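Local structure of adhesion and penetration protein autotransporter (Haemophilus influenzae, 3SYJ) at residues F51-R56 against A129-T134; A60-N65 against V80-E85. The protein probably cleaves proteins as a cell-surface serine protease, and promotes bacterial adherence, aggregation and invasion of host cells. All blocks are in the same frame, centred on the assembly; numbering follows the deposited sequence.

In the fold
Both interactions lie in the N-terminal protease domain of the passenger, which precedes the long beta-helix in the chain. Their centres are about 6 Å apart. Along the chain the order is 51-56, 60-65, 80-85, 129-134, so both segments of interaction 2 fall between those of interaction 1. L62 joins them. Its backbone N probably donates a hydrogen bond to V53 O, and its O probably accepts one from I131 N. V53 and I131 therefore meet the same edge of strand 61-64, while strand 67-69 pairs with it through A61 and V69. The L62 side chain serves interaction 2. Segments 51-56, 80-85 and 129-134 thus gather round strand 61-64 within the probable protease domain.

Interaction 1 (F51-R56 against A129-T134); sequences FSVVSR and APIDMT
V53 carries this contact and meets A129 and I131 with different branches. Its CG1 sits beside its own backbone N and anti to the carbonyl carbon (chi1 -53°). That rotation sets CG1 against the A129 carbonyl, with V53 CG1 3.1 Å from A129 O, a close approach. The second methyl, CG2, lies between N and the carbonyl carbon and turns to the branch methyl of I131. V53 CG2 and I131 CG2 are 4.3 Å apart, a loose apolar touch. With CG1 of I131 anti to the backbone N (chi1 -166°), its CG2 falls between N and the carbonyl carbon, and this is the branch that meets V53. The I131 side chain also packs on F223 and I234. A water adds a polar link. It donates to A129 O at 3.2 Å and makes a weak bond to S52 OG at 3.5 Å. S52 OG is also bonded to D50. V53 itself is placed by a type I turn, closed by V54 N bonding to F51 O at 2.9 Å. F51 and V54 on this turn pack on strand 151-155. The contact joins two loops over the barrel strands of a chymotrypsin-like protease domain, the fold of the S6 peptidases.

Interaction 2 (A60-N65 against V80-E85); sequences AALVEN and VDFGAE
L62 and F82 form the main touch between strand 61-64 and the segment 80-85, which begins at the end of strand 79-80. L62 CD1 approaches the far end of the phenyl ring, with L62 CD1 4.2 Å from F82 CZ. The methyl comes in obliquely. The leucine holds CG anti to its backbone N (chi1 -168°), and chi2 (67°) then turns CD1, not CD2, to the ring. The plane of the ring is nearly perpendicular to the plane through CA, CB and CG of F82 (chi2 -88°), and the ring presents its CZ end to L62. V80 supports it from the same segment: V80 CG2 lies 3.8 Å from F82 CE2. The other branch of V80 points at A60 instead. A60 CB and V80 CG1 meet at 4.5 Å, so this second touch is loose. V80 and A60 also both pack on I68. All four side chains are buried, and the contact between them is wholly apolar. A weak hydrogen bond from R56 NH2 to G83 O ties the segment to interaction 1. The A60 side chain is about 11 Å from that of S218, the probable active-site serine. This is a small hydrophobic cluster within the chymotrypsin-like domain of an S6 autotransporter protease.

Interaction 1 (F51-R56 against A129-T134)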
ATOM      1  N   PHE A  51      31.629  45.720   1.113  1.00 11.56           N
ATOM      2  CA  PHE A  51      32.106  46.910   1.819  1.00 14.05           C
ATOM      3  C   PHE A  51      32.840  46.568   3.132  1.00 17.33           C
ATOM      4  O   PHE A  51      33.290  47.463   3.851  1.00 16.94           O
ATOM      5  CB  PHE A  51      30.951  47.885   2.100  1.00 13.68           C
ATOM      6  CG  PHE A  51      30.653  48.846   0.964  1.00 14.41           C
ATOM      7  CD1 PHE A  51      31.678  49.551   0.329  1.00  9.11           C
ATOM      8  CD2 PHE A  51      29.340  49.086   0.575  1.00 11.98           C
ATOM      9  CE1 PHE A  51      31.403  50.454  -0.686  1.00 10.96           C
ATOM     10  CE2 PHE A  51      29.053  49.995  -0.442  1.00 13.18           C
ATOM     11  CZ  PHE A  51      30.088  50.672  -1.082  1.00 10.44           C
ATOM     12  N   SER A  52      32.971  45.283   3.449  1.00 14.50           N
ATOM     13  CA  SER A  52      33.646  44.894   4.689  1.00 17.51           C
ATOM     14  C   SER A  52      35.117  45.360   4.747  1.00 15.36           C
ATOM     15  O   SER A  52      35.709  45.424   5.820  1.00 10.77           O
ATOM     16  CB  SER A  52      33.527  43.385   4.934  1.00 16.32           C
ATOM     17  OG  SER A  52      34.377  42.649   4.071  1.00 19.35           O
ATOM     18  N   VAL A  53      35.686  45.713   3.596  1.00 15.02           N
ATOM     19  CA  VAL A  53      37.063  46.213   3.542  1.00 14.96           C
ATOM     20  C   VAL A  53      37.173  47.675   3.982  1.00 13.52           C
ATOM     21  O   VAL A  53      38.277  48.213   4.133  1.00 11.94           O
ATOM     22  CB  VAL A  53      37.653  46.098   2.124  1.00 14.18           C
ATOM     23  CG1 VAL A  53      37.509  44.678   1.611  1.00 14.77           C
ATOM     24  CG2 VAL A  53      36.967  47.085   1.187  1.00 14.14           C
ATOM     25  N   VAL A  54      36.026  48.316   4.174  1.00 12.12           N
ATOM     26  CA  VAL A  54      35.984  49.695   4.651  1.00 11.25           C
ATOM     27  C   VAL A  54      35.878  49.747   6.172  1.00 11.68           C
ATOM     28  O   VAL A  54      35.068  49.035   6.778  1.00 11.46           O
ATOM     29  CB  VAL A  54      34.795  50.467   4.043  1.00 12.06           C
ATOM     30  CG1 VAL A  54      34.720  51.882   4.623  1.00 10.82           C
ATOM     31  CG2 VAL A  54      34.907  50.493   2.524  1.00 11.87           C
ATOM     32  N   SER A  55      36.691  50.591   6.793  1.00  8.98           N
ATOM     33  CA  SER A  55      36.672  50.678   8.242  1.00 15.84           C
ATOM     34  C   SER A  55      35.308  51.176   8.695  1.00 16.61           C
ATOM     35  O   SER A  55      34.659  51.945   7.997  1.00 15.97           O
ATOM     36  CB  SER A  55      37.783  51.593   8.754  1.00 11.44           C
ATOM     37  OG  SER A  55      37.575  52.925   8.330  1.00 16.14           O
ATOM     38  N   ARG A  56      34.877  50.721   9.862  1.00 17.19           N
ATOM     39  CA  ARG A  56      33.621  51.161  10.451  1.00 13.80           C
ATOM     40  C   ARG A  56      33.475  52.685  10.502  1.00 19.33           C
ATOM     41  O   ARG A  56      32.369  53.206  10.393  1.00 17.77           O
ATOM     42  CB  ARG A  56      33.501  50.607  11.867  1.00 18.22           C
ATOM     43  CG  ARG A  56      33.105  49.147  11.942  1.00 18.00           C
ATOM     44  CD  ARG A  56      31.605  49.036  11.776  1.00 23.12           C
ATOM     45  NE  ARG A  56      31.279  48.479  10.481  1.00 19.14           N
ATOM     46  CZ  ARG A  56      30.181  48.758   9.788  1.00 17.88           C
ATOM     47  NH1 ARG A  56      29.285  49.630  10.243  1.00 15.57           N
ATOM     48  NH2 ARG A  56      29.997  48.169   8.614  1.00 17.68           N
ATOM     49  N   ALA A 129      38.983  40.236   3.444  1.00 19.62           N
ATOM     50  CA  ALA A 129      40.073  40.161   2.486  1.00 17.67           C
ATOM     51  C   ALA A 129      40.346  41.559   1.966  1.00 18.70           C
ATOM     52  O   ALA A 129      39.417  42.286   1.634  1.00 19.99           O
ATOM     53  CB  ALA A 129      39.694  39.240   1.338  1.00 15.69           C
ATOM     54  N   PRO A 130      41.622  41.953   1.900  1.00 19.85           N
ATOM     55  CA  PRO A 130      41.956  43.283   1.379  1.00 16.25           C
ATOM     56  C   PRO A 130      41.451  43.449  -0.046  1.00 22.86           C
ATOM     57  O   PRO A 130      41.141  42.458  -0.713  1.00 22.26           O
ATOM     58  CB  PRO A 130      43.489  43.294   1.384  1.00 19.34           C
ATOM     59  CG  PRO A 130      43.879  42.256   2.386  1.00 23.37           C
ATOM     60  CD  PRO A 130      42.816  41.197   2.311  1.00 20.56           C
ATOM     61  N   ILE A 131      41.367  44.693  -0.509  1.00 19.57           N
ATOM     62  CA  ILE A 131      40.943  44.968  -1.872  1.00 15.36           C
ATOM     63  C   ILE A 131      42.139  45.432  -2.696  1.00 16.24           C
ATOM     64  O   ILE A 131      43.031  46.108  -2.184  1.00 16.83           O
ATOM     65  CB  ILE A 131      39.801  46.022  -1.917  1.00 15.62           C
ATOM     66  CG1 ILE A 131      39.148  46.051  -3.292  1.00 15.81           C
ATOM     67  CG2 ILE A 131      40.299  47.406  -1.539  1.00 13.84           C
ATOM     68  CD1 ILE A 131      37.714  46.526  -3.255  1.00 14.55           C
ATOM     69  N   ASP A 132      42.165  45.050  -3.967  1.00 17.00           N
ATOM     70  CA  ASP A 132      43.232  45.473  -4.856  1.00 20.30           C
ATOM     71  C   ASP A 132      43.069  46.931  -5.250  1.00 21.43           C
ATOM     72  O   ASP A 132      41.951  47.456  -5.269  1.00 18.13           O
ATOM     73  CB  ASP A 132      43.263  44.603  -6.114  1.00 21.82           C
ATOM     74  CG  ASP A 132      43.684  43.177  -5.828  1.00 25.94           C
ATOM     75  OD1 ASP A 132      44.060  42.891  -4.675  1.00 27.61           O
ATOM     76  OD2 ASP A 132      43.638  42.348  -6.759  1.00 30.39           O
ATOM     77  N   MET A 133      44.193  47.570  -5.570  1.00 17.78           N
ATOM     78  CA  MET A 133      44.215  48.932  -6.090  1.00 19.13           C
ATOM     79  C   MET A 133      44.236  49.003  -7.628  1.00 24.16           C
ATOM     80  O   MET A 133      44.770  48.116  -8.299  1.00 16.64           O
ATOM     81  CB  MET A 133      45.448  49.656  -5.569  1.00 21.19           C
ATOM     82  CG  MET A 133      45.548  49.720  -4.070  1.00 23.97           C
ATOM     83  SD  MET A 133      46.934  50.763  -3.624  1.00 25.26           S
ATOM     84  CE  MET A 133      46.708  50.894  -1.859  1.00 25.77           C
ATOM     85  N   THR A 134      43.658  50.068  -8.182  1.00 20.95           N
ATOM     86  CA  THR A 134      43.841  50.364  -9.598  1.00 22.68           C
ATOM     87  C   THR A 134      45.289  50.817  -9.756  1.00 21.76           C
ATOM     88  O   THR A 134      45.892  51.309  -8.801  1.00 19.77           O
ATOM     89  CB  THR A 134      42.855  51.452 -10.115  1.00 21.21           C
ATOM     90  OG1 THR A 134      42.925  52.619  -9.284  1.00 16.53           O
ATOM     91  CG2 THR A 134      41.433  50.921 -10.121  1.00 17.05           C
TER
HETATM   92  O   HOH W   1      36.498  41.028   1.858  1.00 35.85           O

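Interaction 2 (A60-N65 against V80-E85)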
ATOM      1  N   ALA A  60      38.803  54.907   6.014  1.00 18.37           N
ATOM      2  CA  ALA A  60      39.885  54.098   5.434  1.00 19.58           C
ATOM      3  C   ALA A  60      39.445  52.774   4.827  1.00 15.64           C
ATOM      4  O   ALA A  60      38.366  52.253   5.130  1.00 15.48           O
ATOM      5  CB  ALA A  60      40.996  53.864   6.459  1.00 12.99           C
ATOM      6  N   ALA A  61      40.298  52.228   3.969  1.00 11.79           N
ATOM      7  CA  ALA A  61      39.996  50.965   3.318  1.00 14.16           C
ATOM      8  C   ALA A  61      41.199  50.025   3.372  1.00 14.70           C
ATOM      9  O   ALA A  61      42.350  50.467   3.342  1.00 14.99           O
ATOM     10  CB  ALA A  61      39.552  51.198   1.880  1.00 15.44           C
ATOM     11  N   LEU A  62      40.915  48.732   3.465  1.00 14.66           N
ATOM     12  CA  LEU A  62      41.951  47.717   3.639  1.00 17.29           C
ATOM     13  C   LEU A  62      42.556  47.305   2.291  1.00 15.21           C
ATOM     14  O   LEU A  62      41.891  46.670   1.474  1.00 12.78           O
ATOM     15  CB  LEU A  62      41.364  46.503   4.371  1.00 13.54           C
ATOM     16  CG  LEU A  62      42.316  45.425   4.906  1.00 18.33           C
ATOM     17  CD1 LEU A  62      43.205  45.944   6.039  1.00  9.09           C
ATOM     18  CD2 LEU A  62      41.509  44.229   5.365  1.00 14.43           C
ATOM     19  N   VAL A  63      43.818  47.674   2.065  1.00 12.31           N
ATOM     20  CA  VAL A  63      44.466  47.417   0.783  1.00 16.98           C
ATOM     21  C   VAL A  63      45.516  46.293   0.854  1.00 23.68           C
ATOM     22  O   VAL A  63      45.995  45.817  -0.176  1.00 22.13           O
ATOM     23  CB  VAL A  63      45.118  48.704   0.205  1.00 21.86           C
ATOM     24  CG1 VAL A  63      44.076  49.806   0.001  1.00 16.78           C
ATOM     25  CG2 VAL A  63      46.224  49.192   1.113  1.00 18.05           C
ATOM     26  N   GLU A  64      45.878  45.884   2.066  1.00 22.83           N
ATOM     27  CA  GLU A  64      46.712  44.704   2.264  1.00 21.25           C
ATOM     28  C   GLU A  64      46.356  44.133   3.626  1.00 23.17           C
ATOM     29  O   GLU A  64      45.524  44.704   4.332  1.00 22.87           O
ATOM     30  CB  GLU A  64      48.195  45.060   2.200  1.00 22.00           C
ATOM     31  CG  GLU A  64      48.990  44.233   1.175  1.00 32.26           C
ATOM     32  CD  GLU A  64      48.929  42.725   1.424  1.00 32.93           C
ATOM     33  OE1 GLU A  64      48.683  41.973   0.454  1.00 30.81           O
ATOM     34  OE2 GLU A  64      49.123  42.295   2.584  1.00 31.16           O
ATOM     35  N   ASN A  65      46.977  43.018   4.002  1.00 22.34           N
ATOM     36  CA  ASN A  65      46.658  42.364   5.264  1.00 19.97           C
ATOM     37  C   ASN A  65      46.858  43.265   6.485  1.00 19.84           C
ATOM     38  O   ASN A  65      46.093  43.192   7.451  1.00 18.09           O
ATOM     39  CB  ASN A  65      47.441  41.055   5.408  1.00 23.46           C
ATOM     40  CG  ASN A  65      47.060  40.031   4.354  1.00 26.10           C
ATOM     41  OD1 ASN A  65      47.925  39.346   3.794  1.00 31.80           O
ATOM     42  ND2 ASN A  65      45.760  39.921   4.071  1.00 17.55           N
ATOM     43  N   VAL A  80      41.638  51.429  13.541  1.00 17.79           N
ATOM     44  CA  VAL A  80      40.448  51.154  12.746  1.00 16.36           C
ATOM     45  C   VAL A  80      39.832  49.845  13.197  1.00 17.30           C
ATOM     46  O   VAL A  80      40.491  49.038  13.851  1.00 16.00           O
ATOM     47  CB  VAL A  80      40.764  51.076  11.234  1.00 12.53           C
ATOM     48  CG1 VAL A  80      41.109  52.460  10.687  1.00 14.45           C
ATOM     49  CG2 VAL A  80      41.893  50.095  10.967  1.00 15.13           C
ATOM     50  N   ASP A  81      38.566  49.627  12.860  1.00 12.50           N
ATOM     51  CA  ASP A  81      37.964  48.318  13.077  1.00 15.54           C
ATOM     52  C   ASP A  81      37.028  47.968  11.935  1.00 15.25           C
ATOM     53  O   ASP A  81      36.693  48.824  11.122  1.00 18.87           O
ATOM     54  CB  ASP A  81      37.264  48.222  14.445  1.00 17.45           C
ATOM     55  CG  ASP A  81      36.161  49.244  14.619  1.00 25.17           C
ATOM     56  OD1 ASP A  81      36.028  50.150  13.763  1.00 23.64           O
ATOM     57  OD2 ASP A  81      35.428  49.145  15.623  1.00 32.61           O
ATOM     58  N   PHE A  82      36.606  46.711  11.881  1.00 14.93           N
ATOM     59  CA  PHE A  82      35.884  46.198  10.729  1.00 13.26           C
ATOM     60  C   PHE A  82      34.747  45.296  11.162  1.00 17.61           C
ATOM     61  O   PHE A  82      34.667  44.906  12.324  1.00 21.62           O
ATOM     62  CB  PHE A  82      36.831  45.408   9.825  1.00 13.25           C
ATOM     63  CG  PHE A  82      38.023  46.195   9.362  1.00 13.20           C
ATOM     64  CD1 PHE A  82      37.959  46.961   8.209  1.00 15.06           C
ATOM     65  CD2 PHE A  82      39.211  46.163  10.077  1.00 10.96           C
ATOM     66  CE1 PHE A  82      39.058  47.690   7.778  1.00 13.31           C
ATOM     67  CE2 PHE A  82      40.309  46.884   9.660  1.00 12.37           C
ATOM     68  CZ  PHE A  82      40.233  47.649   8.501  1.00 13.96           C
ATOM     69  N   GLY A  83      33.869  44.961  10.223  1.00 13.14           N
ATOM     70  CA  GLY A  83      32.790  44.032  10.496  1.00 15.64           C
ATOM     71  C   GLY A  83      31.428  44.650  10.290  1.00 16.73           C
ATOM     72  O   GLY A  83      31.225  45.452   9.374  1.00 16.52           O
ATOM     73  N   ALA A  84      30.490  44.278  11.148  1.00 16.25           N
ATOM     74  CA  ALA A  84      29.132  44.768  11.047  1.00 15.71           C
ATOM     75  C   ALA A  84      28.852  45.809  12.122  1.00 17.94           C
ATOM     76  O   ALA A  84      29.591  45.916  13.109  1.00 14.62           O
ATOM     77  CB  ALA A  84      28.158  43.616  11.150  1.00 13.32           C
ATOM     78  N   GLU A  85      27.792  46.586  11.914  1.00 13.92           N
ATOM     79  CA  GLU A  85      27.408  47.640  12.841  1.00 12.58           C
ATOM     80  C   GLU A  85      26.800  47.002  14.069  1.00 14.08           C
ATOM     81  O   GLU A  85      26.281  45.891  13.999  1.00 15.78           O
ATOM     82  CB  GLU A  85      26.356  48.546  12.193  1.00 16.88           C
ATOM     83  CG  GLU A  85      24.978  47.887  12.069  1.00 12.62           C
ATOM     84  CD  GLU A  85      23.964  48.750  11.324  1.00 15.15           C
ATOM     85  OE1 GLU A  85      24.275  49.917  11.031  1.00 13.58           O
ATOM     86  OE2 GLU A  85      22.855  48.256  11.030  1.00 13.62           O
TER